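Local structure of polysaccharide deacetylase (Streptococcus pyogenes, 6DQ3) at residues E56-L61 with Y190-T195; W73-D78 with L210-I215; P138-E141 with V147-T150; T150-S155 with D179-I184; D154-L159 with N164-A169. The protein probably removes N-acetyl groups from the cell wall linkage unit of streptococcal rhamnopolysaccharides, as a zinc-dependent enzyme of carbohydrate esterase family 4. All blocks are in the same frame, centred on the assembly; numbering follows the deposited sequence.

Contact 1 (E56-L61 with Y190-T195)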
# COMPACT_ATOMS: atom_id res chain seq x y z
N GLU A 56 -7.72 -4.46 -9.53
CA GLU A 56 -8.21 -3.46 -10.48
C GLU A 56 -7.06 -2.63 -11.04
O GLU A 56 -7.07 -2.27 -12.22
CB GLU A 56 -9.25 -2.57 -9.79
CG GLU A 56 -10.56 -3.30 -9.52
CD GLU A 56 -11.53 -2.47 -8.70
OE1 GLU A 56 -11.09 -1.79 -7.75
OE2 GLU A 56 -12.74 -2.50 -9.00
N VAL A 57 -6.07 -2.32 -10.21
CA VAL A 57 -4.89 -1.61 -10.71
C VAL A 57 -4.21 -2.42 -11.81
O VAL A 57 -3.85 -1.89 -12.87
CB VAL A 57 -3.92 -1.30 -9.55
CG1 VAL A 57 -2.62 -0.75 -10.09
CG2 VAL A 57 -4.56 -0.34 -8.56
N TYR A 58 -4.02 -3.72 -11.57
CA TYR A 58 -3.37 -4.57 -12.56
C TYR A 58 -4.18 -4.60 -13.85
O TYR A 58 -3.62 -4.45 -14.95
CB TYR A 58 -3.19 -5.98 -12.01
CG TYR A 58 -2.53 -6.93 -12.99
CD1 TYR A 58 -1.21 -6.74 -13.38
CD2 TYR A 58 -3.22 -8.01 -13.53
CE1 TYR A 58 -0.59 -7.60 -14.28
CE2 TYR A 58 -2.61 -8.88 -14.43
CZ TYR A 58 -1.30 -8.67 -14.80
OH TYR A 58 -0.68 -9.52 -15.69
N ARG A 59 -5.49 -4.83 -13.75
CA ARG A 59 -6.32 -4.84 -14.94
C ARG A 59 -6.22 -3.52 -15.68
O ARG A 59 -6.07 -3.49 -16.91
CB ARG A 59 -7.78 -5.13 -14.57
CG ARG A 59 -8.13 -6.61 -14.55
CD ARG A 59 -9.63 -6.83 -14.63
NE ARG A 59 -10.33 -6.38 -13.43
CZ ARG A 59 -10.50 -7.12 -12.34
NH1 ARG A 59 -10.00 -8.35 -12.28
NH2 ARG A 59 -11.15 -6.63 -11.30
N ALA A 60 -6.29 -2.41 -14.95
CA ALA A 60 -6.28 -1.10 -15.59
C ALA A 60 -4.98 -0.86 -16.34
O ALA A 60 -4.98 -0.40 -17.49
CB ALA A 60 -6.51 0.00 -14.55
N LEU A 61 -3.85 -1.14 -15.69
CA LEU A 61 -2.56 -0.90 -16.33
C LEU A 61 -2.29 -1.89 -17.46
O LEU A 61 -1.66 -1.53 -18.45
CB LEU A 61 -1.45 -0.96 -15.28
CG LEU A 61 -1.47 0.18 -14.26
CD1 LEU A 61 -0.48 -0.07 -13.13
CD2 LEU A 61 -1.18 1.51 -14.94
N TYR A 190 4.14 -12.50 -8.72
CA TYR A 190 3.65 -11.17 -8.41
C TYR A 190 3.28 -10.44 -9.69
O TYR A 190 3.97 -10.54 -10.71
CB TYR A 190 4.71 -10.37 -7.66
CG TYR A 190 4.85 -10.76 -6.22
CD1 TYR A 190 3.94 -10.32 -5.27
CD2 TYR A 190 5.90 -11.56 -5.80
CE1 TYR A 190 4.06 -10.67 -3.95
CE2 TYR A 190 6.03 -11.91 -4.48
CZ TYR A 190 5.11 -11.46 -3.56
OH TYR A 190 5.24 -11.82 -2.24
N LYS A 191 2.19 -9.68 -9.64
CA LYS A 191 1.72 -8.92 -10.79
C LYS A 191 2.03 -7.43 -10.69
O LYS A 191 2.18 -6.76 -11.72
CB LYS A 191 0.21 -9.10 -10.96
CG LYS A 191 -0.23 -10.55 -11.16
CD LYS A 191 0.40 -11.15 -12.41
CE LYS A 191 0.02 -12.61 -12.60
NZ LYS A 191 0.64 -13.18 -13.83
N LEU A 192 2.12 -6.92 -9.46
CA LEU A 192 2.36 -5.51 -9.19
C LEU A 192 3.43 -5.37 -8.13
O LEU A 192 3.54 -6.18 -7.20
CB LEU A 192 1.09 -4.81 -8.69
CG LEU A 192 -0.10 -4.74 -9.65
CD1 LEU A 192 -1.32 -4.18 -8.90
CD2 LEU A 192 0.22 -3.90 -10.87
N GLY A 193 4.22 -4.30 -8.25
CA GLY A 193 5.21 -3.95 -7.26
C GLY A 193 5.27 -2.45 -7.10
O GLY A 193 5.21 -1.72 -8.10
N VAL A 194 5.36 -1.96 -5.87
CA VAL A 194 5.37 -0.53 -5.60
C VAL A 194 6.66 -0.14 -4.90
O VAL A 194 7.17 -0.88 -4.05
CB VAL A 194 4.14 -0.08 -4.77
CG1 VAL A 194 2.87 -0.26 -5.59
CG2 VAL A 194 4.06 -0.82 -3.45
N THR A 195 7.18 1.02 -5.27
CA THR A 195 8.43 1.56 -4.79
C THR A 195 8.14 2.78 -3.91
O THR A 195 6.98 3.07 -3.57
CB THR A 195 9.31 1.95 -5.98
OG1 THR A 195 8.77 3.14 -6.57
CG2 THR A 195 9.34 0.83 -7.02
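The aliphatic chain of Lys191 lies over one face of the Tyr58 ring, with Lys191 CB 3.9 Å from the centroid of that ring and 20° off the normal, a CH-pi contact. CB lies toward the rim, closest to CD1 and CE1. Because the lysine chain bends at its second torsion (chi2 -61°), it continues along the ring toward the phenol end, where Lys191 CD comes within 3.8 Å of Tyr58 OH. The ring edge belongs to Leu192, whose CD2 lies near the ring plane at 4.1 Å from Tyr58 CD1. The other branch of that leucine turns to the helix itself: Leu192 CD1 is 3.8 Å from the backbone N of Tyr58 and 3.9 Å from Val57 CG1. Tyr58 reaches outward to the lysine because its CG stands anti to the backbone N (chi1 180°), while Leu192 slots its fork beside the helix. Dispersion and one CH-pi contact carry the whole, buried at Val57 and Leu192 and more exposed at Tyr58 and Lys191. Trp73 backs the buried end, touched by both Val57 and Leu192. Helix 54-63 packs against the start of strand 192-198; there Leu192 is bonded through its backbone to Ile168 and to Ile170 of the parallel strand 169-171, while Leu61 and Leu192 both reach Leu210 of strand 210-214.

Contact 2 (W73-D78 with L210-I215). With ZN (zinc ion), chain D.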
# COMPACT_ATOMS: atom_id res chain seq x y z
N TRP A 73 -5.33 4.38 -5.84
CA TRP A 73 -4.97 3.19 -5.08
C TRP A 73 -4.38 3.65 -3.76
O TRP A 73 -3.26 4.18 -3.73
CB TRP A 73 -3.99 2.32 -5.86
CG TRP A 73 -3.70 1.00 -5.21
CD1 TRP A 73 -4.41 0.40 -4.20
CD2 TRP A 73 -2.62 0.11 -5.52
NE1 TRP A 73 -3.84 -0.81 -3.87
CE2 TRP A 73 -2.74 -1.01 -4.66
CE3 TRP A 73 -1.57 0.15 -6.44
CZ2 TRP A 73 -1.84 -2.07 -4.70
CZ3 TRP A 73 -0.68 -0.91 -6.47
CH2 TRP A 73 -0.83 -2.00 -5.61
N LEU A 74 -5.13 3.46 -2.68
CA LEU A 74 -4.67 3.82 -1.34
C LEU A 74 -3.86 2.66 -0.77
O LEU A 74 -4.39 1.55 -0.61
CB LEU A 74 -5.85 4.12 -0.42
CG LEU A 74 -6.90 5.16 -0.83
CD1 LEU A 74 -7.94 5.27 0.28
CD2 LEU A 74 -6.25 6.48 -1.12
N THR A 75 -2.58 2.91 -0.47
CA THR A 75 -1.71 1.88 0.07
C THR A 75 -1.10 2.31 1.40
O THR A 75 -0.76 3.48 1.59
CB THR A 75 -0.57 1.51 -0.90
OG1 THR A 75 0.38 2.58 -1.00
CG2 THR A 75 -1.13 1.19 -2.29
N PHE A 76 -0.96 1.34 2.30
CA PHE A 76 -0.38 1.53 3.63
C PHE A 76 0.67 0.45 3.83
O PHE A 76 0.38 -0.74 3.67
CB PHE A 76 -1.44 1.40 4.74
CG PHE A 76 -2.44 2.52 4.79
CD1 PHE A 76 -3.38 2.68 3.78
CD2 PHE A 76 -2.45 3.40 5.85
CE1 PHE A 76 -4.30 3.70 3.84
CE2 PHE A 76 -3.37 4.43 5.91
CZ PHE A 76 -4.29 4.58 4.90
N ASP A 77 1.88 0.85 4.22
CA ASP A 77 2.94 -0.13 4.47
C ASP A 77 3.06 -0.45 5.96
O ASP A 77 2.65 0.32 6.83
CB ASP A 77 4.29 0.38 3.95
CG ASP A 77 4.27 0.70 2.47
OD1 ASP A 77 3.42 0.16 1.75
OD2 ASP A 77 5.13 1.50 2.03
N ASP A 78 3.62 -1.65 6.22
CA ASP A 78 4.17 -2.07 7.51
C ASP A 78 3.14 -2.66 8.47
O ASP A 78 3.46 -2.99 9.61
CB ASP A 78 4.90 -0.90 8.18
CG ASP A 78 6.16 -0.49 7.45
OD1 ASP A 78 6.58 -1.23 6.55
OD2 ASP A 78 6.72 0.59 7.75
N LEU A 210 6.33 0.38 -9.57
CA LEU A 210 5.45 1.52 -9.78
C LEU A 210 5.75 2.67 -8.82
O LEU A 210 6.07 2.45 -7.65
CB LEU A 210 3.99 1.10 -9.61
CG LEU A 210 3.47 0.06 -10.61
CD1 LEU A 210 2.17 -0.56 -10.12
CD2 LEU A 210 3.28 0.71 -11.97
N ASN A 211 5.60 3.90 -9.32
CA ASN A 211 5.75 5.09 -8.50
C ASN A 211 4.64 5.15 -7.45
O ASN A 211 3.55 4.62 -7.64
CB ASN A 211 5.66 6.37 -9.34
CG ASN A 211 6.78 6.51 -10.34
OD1 ASN A 211 7.81 5.84 -10.28
ND2 ASN A 211 6.59 7.43 -11.29
N ARG A 212 4.93 5.85 -6.35
CA ARG A 212 3.90 6.18 -5.37
C ARG A 212 4.02 7.64 -4.96
O ARG A 212 5.07 8.27 -5.13
CB ARG A 212 3.99 5.27 -4.13
CG ARG A 212 3.60 3.82 -4.42
CD ARG A 212 3.24 3.07 -3.15
NE ARG A 212 4.42 2.66 -2.40
CZ ARG A 212 4.38 2.03 -1.23
NH1 ARG A 212 3.21 1.74 -0.67
NH2 ARG A 212 5.51 1.70 -0.62
N ILE A 213 2.93 8.17 -4.43
CA ILE A 213 2.86 9.55 -3.95
C ILE A 213 2.93 9.49 -2.43
O ILE A 213 2.03 8.95 -1.78
CB ILE A 213 1.58 10.25 -4.41
CG1 ILE A 213 1.58 10.40 -5.93
CG2 ILE A 213 1.43 11.60 -3.71
CD1 ILE A 213 0.20 10.68 -6.52
N ARG A 214 4.01 10.03 -1.86
CA ARG A 214 4.17 10.02 -0.41
C ARG A 214 3.23 11.05 0.21
O ARG A 214 3.19 12.21 -0.21
CB ARG A 214 5.62 10.33 -0.01
CG ARG A 214 5.86 10.26 1.50
CD ARG A 214 7.27 10.65 1.89
NE ARG A 214 8.29 9.73 1.38
CZ ARG A 214 8.58 8.55 1.93
NH1 ARG A 214 7.93 8.13 3.00
NH2 ARG A 214 9.53 7.79 1.40
N ILE A 215 2.47 10.62 1.22
CA ILE A 215 1.57 11.52 1.93
C ILE A 215 2.36 12.24 3.01
O ILE A 215 2.89 11.62 3.93
CB ILE A 215 0.39 10.75 2.54
CG1 ILE A 215 -0.40 10.02 1.45
CG2 ILE A 215 -0.51 11.70 3.32
CD1 ILE A 215 -0.99 10.93 0.38
ZN ZN D . 8.16 -1.01 5.25
O HOH W 1 9.12 0.65 6.67
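Arg212 grips Asp77 end-on with two nitrogens, one for each carboxylate oxygen. NH2 of Arg212 gives the shorter bond, 2.7 Å to Asp77 OD2, which accepts on its syn lone pair. Its partner bond, Arg212 NH1 to Asp77 OD1 at 2.9 Å, is much straighter (168° at the hydrogen) and lies close to the guanidinium plane. The two flat groups are nevertheless turned 41° against each other, and OD2 sits tilted out of the guanidinium plane. NH1 has a second acceptor at the same edge, Thr75 OG1 at 3.0 Å, and that hydroxyl is in turn bonded to Leu12 O. Asn101 ND2 also binds Asp77 OD1 and NE of Arg212 is bonded to Thr195 O, which together would fix the rotation of both groups. Residues Thr75 to Asp78 spell the Thr-Phe-Asp-Asp signature of the carbohydrate esterase 4 family, at the end of a strand of its distorted beta/alpha barrel. Asp78 turns to the zinc ion: its OD1 binds the metal at 2.1 Å, His133 and His137 complete the protein ligands, and a zinc-bound water donates to Asp78 OD2 at 2.6 Å. An acetate lies close to Asp77. Strand 8-14 runs between the two strands, so Arg212 reaches across it, bent at its third torsion (chi3 -78°), over Ile11 and Met13 and against Val194. Farther back, Thr75 CG2 rests over the centre of the Trp73 ring, 3.5 Å above its plane.

Contact 3 (P138-E141 with V147-T150). With ZN (zinc ion), chain E.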
# COMPACT_ATOMS: atom_id res chain seq x y z
N PRO A 138 13.71 -7.06 5.40
CA PRO A 138 15.10 -6.72 5.09
C PRO A 138 15.20 -5.72 3.96
O PRO A 138 14.24 -5.48 3.21
CB PRO A 138 15.70 -8.07 4.67
CG PRO A 138 14.55 -8.75 3.98
CD PRO A 138 13.32 -8.36 4.81
N ASP A 139 16.38 -5.12 3.84
CA ASP A 139 16.79 -4.46 2.59
C ASP A 139 17.02 -5.57 1.56
O ASP A 139 18.05 -6.24 1.58
CB ASP A 139 18.03 -3.62 2.82
CG ASP A 139 18.53 -2.95 1.55
OD1 ASP A 139 18.06 -3.28 0.45
OD2 ASP A 139 19.40 -2.06 1.66
N LEU A 140 16.03 -5.77 0.68
CA LEU A 140 16.10 -6.86 -0.28
C LEU A 140 17.35 -6.77 -1.15
O LEU A 140 17.94 -7.79 -1.52
CB LEU A 140 14.85 -6.86 -1.16
CG LEU A 140 13.52 -7.28 -0.53
CD1 LEU A 140 12.34 -7.00 -1.45
CD2 LEU A 140 13.58 -8.76 -0.16
N GLU A 141 17.76 -5.54 -1.49
CA GLU A 141 18.94 -5.32 -2.32
C GLU A 141 20.20 -5.92 -1.73
O GLU A 141 21.10 -6.32 -2.47
CB GLU A 141 19.14 -3.82 -2.52
CG GLU A 141 19.09 -3.35 -3.94
CD GLU A 141 19.53 -1.92 -4.08
OE1 GLU A 141 19.07 -1.06 -3.29
OE2 GLU A 141 20.35 -1.64 -4.97
N VAL A 147 17.89 -15.58 -0.63
CA VAL A 147 17.22 -14.97 0.51
C VAL A 147 16.08 -14.06 0.04
O VAL A 147 15.00 -14.04 0.64
CB VAL A 147 18.23 -14.20 1.38
CG1 VAL A 147 17.51 -13.42 2.47
CG2 VAL A 147 19.24 -15.17 2.00
N GLN A 148 16.30 -13.31 -1.04
CA GLN A 148 15.22 -12.52 -1.61
C GLN A 148 14.04 -13.41 -1.99
O GLN A 148 12.88 -13.05 -1.77
CB GLN A 148 15.69 -11.73 -2.83
CG GLN A 148 16.70 -10.65 -2.56
CD GLN A 148 16.79 -9.65 -3.69
OE1 GLN A 148 15.79 -9.03 -4.07
NE2 GLN A 148 17.98 -9.49 -4.26
N THR A 149 14.33 -14.58 -2.58
CA THR A 149 13.26 -15.50 -2.93
C THR A 149 12.49 -15.93 -1.68
O THR A 149 11.25 -15.86 -1.65
CB THR A 149 13.84 -16.71 -3.67
OG1 THR A 149 14.59 -16.27 -4.81
CG2 THR A 149 12.73 -17.64 -4.13
N THR A 150 13.20 -16.34 -0.63
CA THR A 150 12.54 -16.77 0.60
C THR A 150 11.69 -15.64 1.19
O THR A 150 10.53 -15.84 1.55
CB THR A 150 13.58 -17.24 1.62
OG1 THR A 150 14.32 -18.34 1.07
CG2 THR A 150 12.92 -17.68 2.93
ZN ZN E . 19.30 0.63 -4.07
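Leu140 presents its carbonyl to the flat of the Gln148 side-chain amide rather than to its edge. Leu140 O stands about 3 Å above the amide plane, nearly over the carbon: Gln148 CD is 3.1 Å away and Gln148 CG 3.3 Å. From there the N-H groups point past it, and the separation of 3.2 Å between Leu140 O and Gln148 NE2 does not make a bond. Side chain meets side chain where Leu140 CB and Gln148 OE1 lie 3.7 Å apart, a van der Waals touch. The polar bonds that hold the amide come from other residues: OE1 is bonded to Thr181 OG1, and NE2 weakly to Ala143 O. Asp139 forms a salt bridge with Arg176. Glu141 binds a zinc ion distinct from that of the active site, through OE1 at 1.9 Å with OE2 farther off at 2.7 Å. Pro138 directly follows the His-(Ser/Thr)-x-x-His motif of the carbohydrate esterase 4 family, whose His133 and His137 bind the active-site zinc ion. The turn leads from strand 128-132 into helix 145-162; Leu140 and Pro138 lean on Glu151 of that helix, and Leu140 and Gln148 both touch helix 179-187.

Contact 4 (T150-S155 with D179-I184). With ZN (zinc ion), chain I.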
# COMPACT_ATOMS: atom_id res chain seq x y z
N THR A 150 13.20 -16.34 -0.63
CA THR A 150 12.54 -16.77 0.60
C THR A 150 11.69 -15.64 1.19
O THR A 150 10.53 -15.84 1.55
CB THR A 150 13.58 -17.24 1.62
OG1 THR A 150 14.32 -18.34 1.07
CG2 THR A 150 12.92 -17.68 2.93
N GLU A 151 12.26 -14.43 1.28
CA GLU A 151 11.55 -13.32 1.91
C GLU A 151 10.29 -12.96 1.15
O GLU A 151 9.27 -12.58 1.75
CB GLU A 151 12.48 -12.11 2.01
CG GLU A 151 13.51 -12.21 3.11
CD GLU A 151 12.91 -12.02 4.49
OE1 GLU A 151 11.77 -11.53 4.60
OE2 GLU A 151 13.58 -12.38 5.48
N MET A 152 10.32 -13.05 -0.18
CA MET A 152 9.17 -12.69 -0.99
C MET A 152 8.21 -13.85 -1.19
O MET A 152 7.01 -13.63 -1.41
CB MET A 152 9.64 -12.17 -2.35
CG MET A 152 10.25 -10.77 -2.31
SD MET A 152 10.57 -10.09 -3.95
CE MET A 152 12.22 -10.73 -4.27
N LYS A 153 8.71 -15.09 -1.12
CA LYS A 153 7.88 -16.26 -1.36
C LYS A 153 7.17 -16.75 -0.10
O LYS A 153 5.97 -17.02 -0.13
CB LYS A 153 8.74 -17.41 -1.92
CG LYS A 153 7.99 -18.73 -2.08
CD LYS A 153 8.92 -19.83 -2.59
CE LYS A 153 8.14 -21.01 -3.14
NZ LYS A 153 7.16 -21.56 -2.16
N ASP A 154 7.92 -16.89 1.00
CA ASP A 154 7.33 -17.44 2.21
C ASP A 154 6.24 -16.54 2.77
O ASP A 154 5.28 -17.03 3.37
CB ASP A 154 8.41 -17.65 3.28
CG ASP A 154 9.32 -18.84 2.98
OD1 ASP A 154 9.09 -19.55 1.98
OD2 ASP A 154 10.26 -19.05 3.76
N SER A 155 6.38 -15.23 2.59
CA SER A 155 5.36 -14.29 3.05
C SER A 155 4.11 -14.36 2.19
O SER A 155 2.99 -14.31 2.70
CB SER A 155 5.94 -12.88 3.07
OG SER A 155 6.55 -12.57 1.83
N ASP A 179 17.85 -5.34 -9.96
CA ASP A 179 17.35 -6.14 -11.07
C ASP A 179 16.92 -7.51 -10.59
O ASP A 179 15.86 -8.02 -10.97
CB ASP A 179 18.39 -6.23 -12.20
CG ASP A 179 19.78 -6.62 -11.72
OD1 ASP A 179 19.95 -7.07 -10.57
OD2 ASP A 179 20.73 -6.48 -12.52
N THR A 180 17.72 -8.11 -9.69
CA THR A 180 17.41 -9.43 -9.16
C THR A 180 16.06 -9.45 -8.43
O THR A 180 15.27 -10.37 -8.61
CB THR A 180 18.54 -9.88 -8.22
OG1 THR A 180 19.71 -10.18 -9.00
CG2 THR A 180 18.13 -11.10 -7.42
N THR A 181 15.80 -8.43 -7.60
CA THR A 181 14.51 -8.36 -6.91
C THR A 181 13.36 -8.48 -7.90
O THR A 181 12.42 -9.25 -7.70
CB THR A 181 14.39 -7.04 -6.14
OG1 THR A 181 15.56 -6.82 -5.35
CG2 THR A 181 13.16 -7.05 -5.23
N LEU A 182 13.42 -7.71 -8.99
CA LEU A 182 12.30 -7.66 -9.92
C LEU A 182 12.18 -8.95 -10.73
O LEU A 182 11.07 -9.40 -11.03
CB LEU A 182 12.46 -6.46 -10.86
CG LEU A 182 12.62 -5.12 -10.14
CD1 LEU A 182 12.94 -4.04 -11.17
CD2 LEU A 182 11.39 -4.77 -9.32
N GLN A 183 13.31 -9.55 -11.09
CA GLN A 183 13.26 -10.84 -11.78
C GLN A 183 12.63 -11.90 -10.89
O GLN A 183 11.79 -12.68 -11.34
CB GLN A 183 14.67 -11.25 -12.22
CG GLN A 183 15.33 -10.31 -13.24
CD GLN A 183 16.84 -10.44 -13.30
OE1 GLN A 183 17.44 -11.25 -12.60
NE2 GLN A 183 17.47 -9.62 -14.14
N ILE A 184 13.00 -11.91 -9.60
CA ILE A 184 12.45 -12.91 -8.69
C ILE A 184 10.96 -12.67 -8.46
O ILE A 184 10.16 -13.61 -8.51
CB ILE A 184 13.23 -12.89 -7.36
CG1 ILE A 184 14.66 -13.42 -7.57
CG2 ILE A 184 12.50 -13.70 -6.30
CD1 ILE A 184 15.57 -13.24 -6.37
ZN ZN I . 22.03 -7.32 -10.19
O HOH W 2 22.75 -8.82 -11.66
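Met152 pushes its methyl end between Thr181 and Ile184, the central feature of a helix-helix contact on the outside of the deacetylase beta/alpha fold. The helices, 145-162 and 179-187, are successive in the chain, with strand 169-171 between them. The tight part is one atom wide: Met152 CE lies 3.6 Å from Ile184 CG2, 3.7 Å from the backbone Thr181 O and 3.9 Å from Thr181 CG2. The methionine comes in at about a right angle to both side chains. It runs out extended to its sulfur and then turns at the last torsion (chi3 -88°), which sets CE down in the shallow gap between residues one turn apart. With Thr181 CG2 and Ile184 CG2 both anti to the backbone N, the two methyls flank Met152 CE. Behind the buried side chain, Met152 O is held by the hydroxyl of Tyr190, and Ile184 also packs on Gln148 and Thr149. Even at the closest pair, Met152 and Ile184, the CA atoms stay 8.4 Å apart, a gap that the methionine side chain bridges. On the loose side, Lys153 leads off to pair with Asp157 on its own helix, and Asp154 and Gln183 lie on exposed surface. At the N-terminal end of helix 179-187, Asp179 binds another zinc ion through OD1 at 2.1 Å, with OD2 more distant at 2.8 Å, and a water lies 2.2 Å from the metal.

Contact 5 (D154-L159 with N164-A169)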
# COMPACT_ATOMS: atom_id res chain seq x y z
N ASP A 154 7.92 -16.89 1.00
CA ASP A 154 7.33 -17.44 2.21
C ASP A 154 6.24 -16.54 2.77
O ASP A 154 5.28 -17.03 3.37
CB ASP A 154 8.41 -17.65 3.28
CG ASP A 154 9.32 -18.84 2.98
OD1 ASP A 154 9.09 -19.55 1.98
OD2 ASP A 154 10.26 -19.05 3.76
N SER A 155 6.38 -15.23 2.59
CA SER A 155 5.36 -14.29 3.05
C SER A 155 4.11 -14.36 2.19
O SER A 155 2.99 -14.31 2.70
CB SER A 155 5.94 -12.88 3.07
OG SER A 155 6.55 -12.57 1.83
N LYS A 156 4.28 -14.48 0.87
CA LYS A 156 3.14 -14.67 -0.02
C LYS A 156 2.41 -15.96 0.32
O LYS A 156 1.17 -16.00 0.39
CB LYS A 156 3.59 -14.69 -1.48
CG LYS A 156 2.51 -15.17 -2.45
CD LYS A 156 2.87 -14.86 -3.90
CE LYS A 156 2.05 -15.67 -4.89
NZ LYS A 156 0.58 -15.50 -4.72
N ASP A 157 3.16 -17.05 0.53
CA ASP A 157 2.52 -18.32 0.88
C ASP A 157 1.75 -18.20 2.19
O ASP A 157 0.70 -18.83 2.35
CB ASP A 157 3.56 -19.43 0.98
CG ASP A 157 4.18 -19.77 -0.37
OD1 ASP A 157 3.56 -19.45 -1.40
OD2 ASP A 157 5.28 -20.36 -0.38
N TYR A 158 2.25 -17.39 3.12
CA TYR A 158 1.57 -17.19 4.40
C TYR A 158 0.25 -16.45 4.20
O TYR A 158 -0.80 -16.90 4.67
CB TYR A 158 2.50 -16.43 5.35
CG TYR A 158 1.94 -16.12 6.72
CD1 TYR A 158 2.05 -17.03 7.76
CD2 TYR A 158 1.32 -14.91 6.97
CE1 TYR A 158 1.53 -16.74 9.02
CE2 TYR A 158 0.81 -14.61 8.22
CZ TYR A 158 0.91 -15.52 9.24
OH TYR A 158 0.40 -15.21 10.49
N LEU A 159 0.28 -15.31 3.51
CA LEU A 159 -0.95 -14.57 3.26
C LEU A 159 -1.93 -15.40 2.44
O LEU A 159 -3.13 -15.42 2.73
CB LEU A 159 -0.64 -13.25 2.56
CG LEU A 159 0.23 -12.28 3.35
CD1 LEU A 159 0.82 -11.22 2.43
CD2 LEU A 159 -0.57 -11.63 4.46
N ASN A 164 -6.56 -17.13 2.66
CA ASN A 164 -7.26 -17.84 1.59
C ASN A 164 -7.39 -16.97 0.34
O ASN A 164 -8.50 -16.69 -0.14
CB ASN A 164 -8.63 -18.32 2.07
CG ASN A 164 -9.29 -19.26 1.08
OD1 ASN A 164 -8.62 -19.90 0.27
ND2 ASN A 164 -10.62 -19.34 1.14
N GLN A 165 -6.25 -16.58 -0.20
CA GLN A 165 -6.24 -15.63 -1.31
C GLN A 165 -5.05 -15.92 -2.22
O GLN A 165 -4.27 -16.85 -1.99
CB GLN A 165 -6.17 -14.19 -0.78
CG GLN A 165 -4.86 -13.84 -0.08
CD GLN A 165 -4.83 -12.44 0.49
OE1 GLN A 165 -5.82 -11.97 1.05
NE2 GLN A 165 -3.70 -11.76 0.36
N ASN A 166 -4.94 -15.11 -3.27
CA ASN A 166 -3.79 -15.11 -4.18
C ASN A 166 -3.20 -13.70 -4.12
O ASN A 166 -3.71 -12.78 -4.77
CB ASN A 166 -4.19 -15.49 -5.60
CG ASN A 166 -3.03 -15.42 -6.56
OD1 ASN A 166 -1.87 -15.47 -6.16
ND2 ASN A 166 -3.34 -15.29 -7.85
N THR A 167 -2.14 -13.54 -3.34
CA THR A 167 -1.47 -12.25 -3.22
C THR A 167 -0.76 -11.91 -4.52
O THR A 167 -0.00 -12.73 -5.05
CB THR A 167 -0.48 -12.28 -2.06
OG1 THR A 167 -1.14 -12.70 -0.87
CG2 THR A 167 0.13 -10.90 -1.84
N ILE A 168 -0.99 -10.70 -5.04
CA ILE A 168 -0.44 -10.32 -6.33
C ILE A 168 0.49 -9.12 -6.27
O ILE A 168 1.16 -8.83 -7.27
CB ILE A 168 -1.56 -10.06 -7.36
CG1 ILE A 168 -2.44 -8.89 -6.92
CG2 ILE A 168 -2.41 -11.29 -7.55
CD1 ILE A 168 -3.30 -8.33 -8.04
N ALA A 169 0.54 -8.39 -5.15
CA ALA A 169 1.31 -7.16 -5.08
C ALA A 169 2.31 -7.21 -3.95
O ALA A 169 2.06 -7.82 -2.90
CB ALA A 169 0.37 -5.94 -4.90
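The side-chain amide of Asn166 meets Lys156 through its oxygen: Lys156 NZ lies 2.8 Å from Asn166 OD1, almost in line with the C=O (168°). The amide of Gln165 turns one face to Leu159, with Leu159 O 4.1 Å from Gln165 CD and Leu159 CB 4.1 Å from Gln165 NE2, both on the same side of its plane. At its edge, Gln165 NE2 donates in plane to Thr167 OG1, 3.0 Å away; Phe130 O also takes NE2, while OE1 is bonded to Lys124. Lys156 has a further bond, NZ to Thr167 O at 2.8 Å, this one in the carbonyl plane on a lone pair. Its chain leaves the helix extended and bends at the last torsion (chi4 57°), carrying the ammonium group to both acceptors. A salt bridge to Asp160 adds a third partner and probably stabilises the charge. Between these bonds, Thr167 OG1 packs 3.5 Å from Leu159 CB, and Asp160 binds the same hydroxyl. The helix ends in a Schellman motif with Asn164, at positive phi, as its C-prime residue, and the chain then folds back along the last turns. That return leads from helix 145-162 into strand 169-171: Thr167 touches Gln131 and, from the helix, Lys156 touches Asp132 of strand 128-132, Gln131 OE1 accepts hydrogen bonds from the backbone N of both Ile168 and Ala169, and Ile168 is bonded through its backbone to Lys191.

Overall arrangement
Contact 2 lies deepest, its centre about 5 Å from the centre of the chain, and is the charged one. Contacts 3 and 4 are also buried but lie out toward the periphery, while contacts 1 and 5 are partly buried. Contact 1 rests on apolar and CH-pi packing, contact 3 on a carbonyl over an amide face, contact 4 on a methionine methyl between two side chains, and contact 5 on a lysine and amides. Helix 145-162 is common to contacts 3, 4 and 5, and helix 179-187 touches both of the first two. Contacts 1 and 2 draw on neighbouring strands of one sheet, 192-198 and 210-214, and Tyr190 of contact 1 reaches both contact 4 and contact 5.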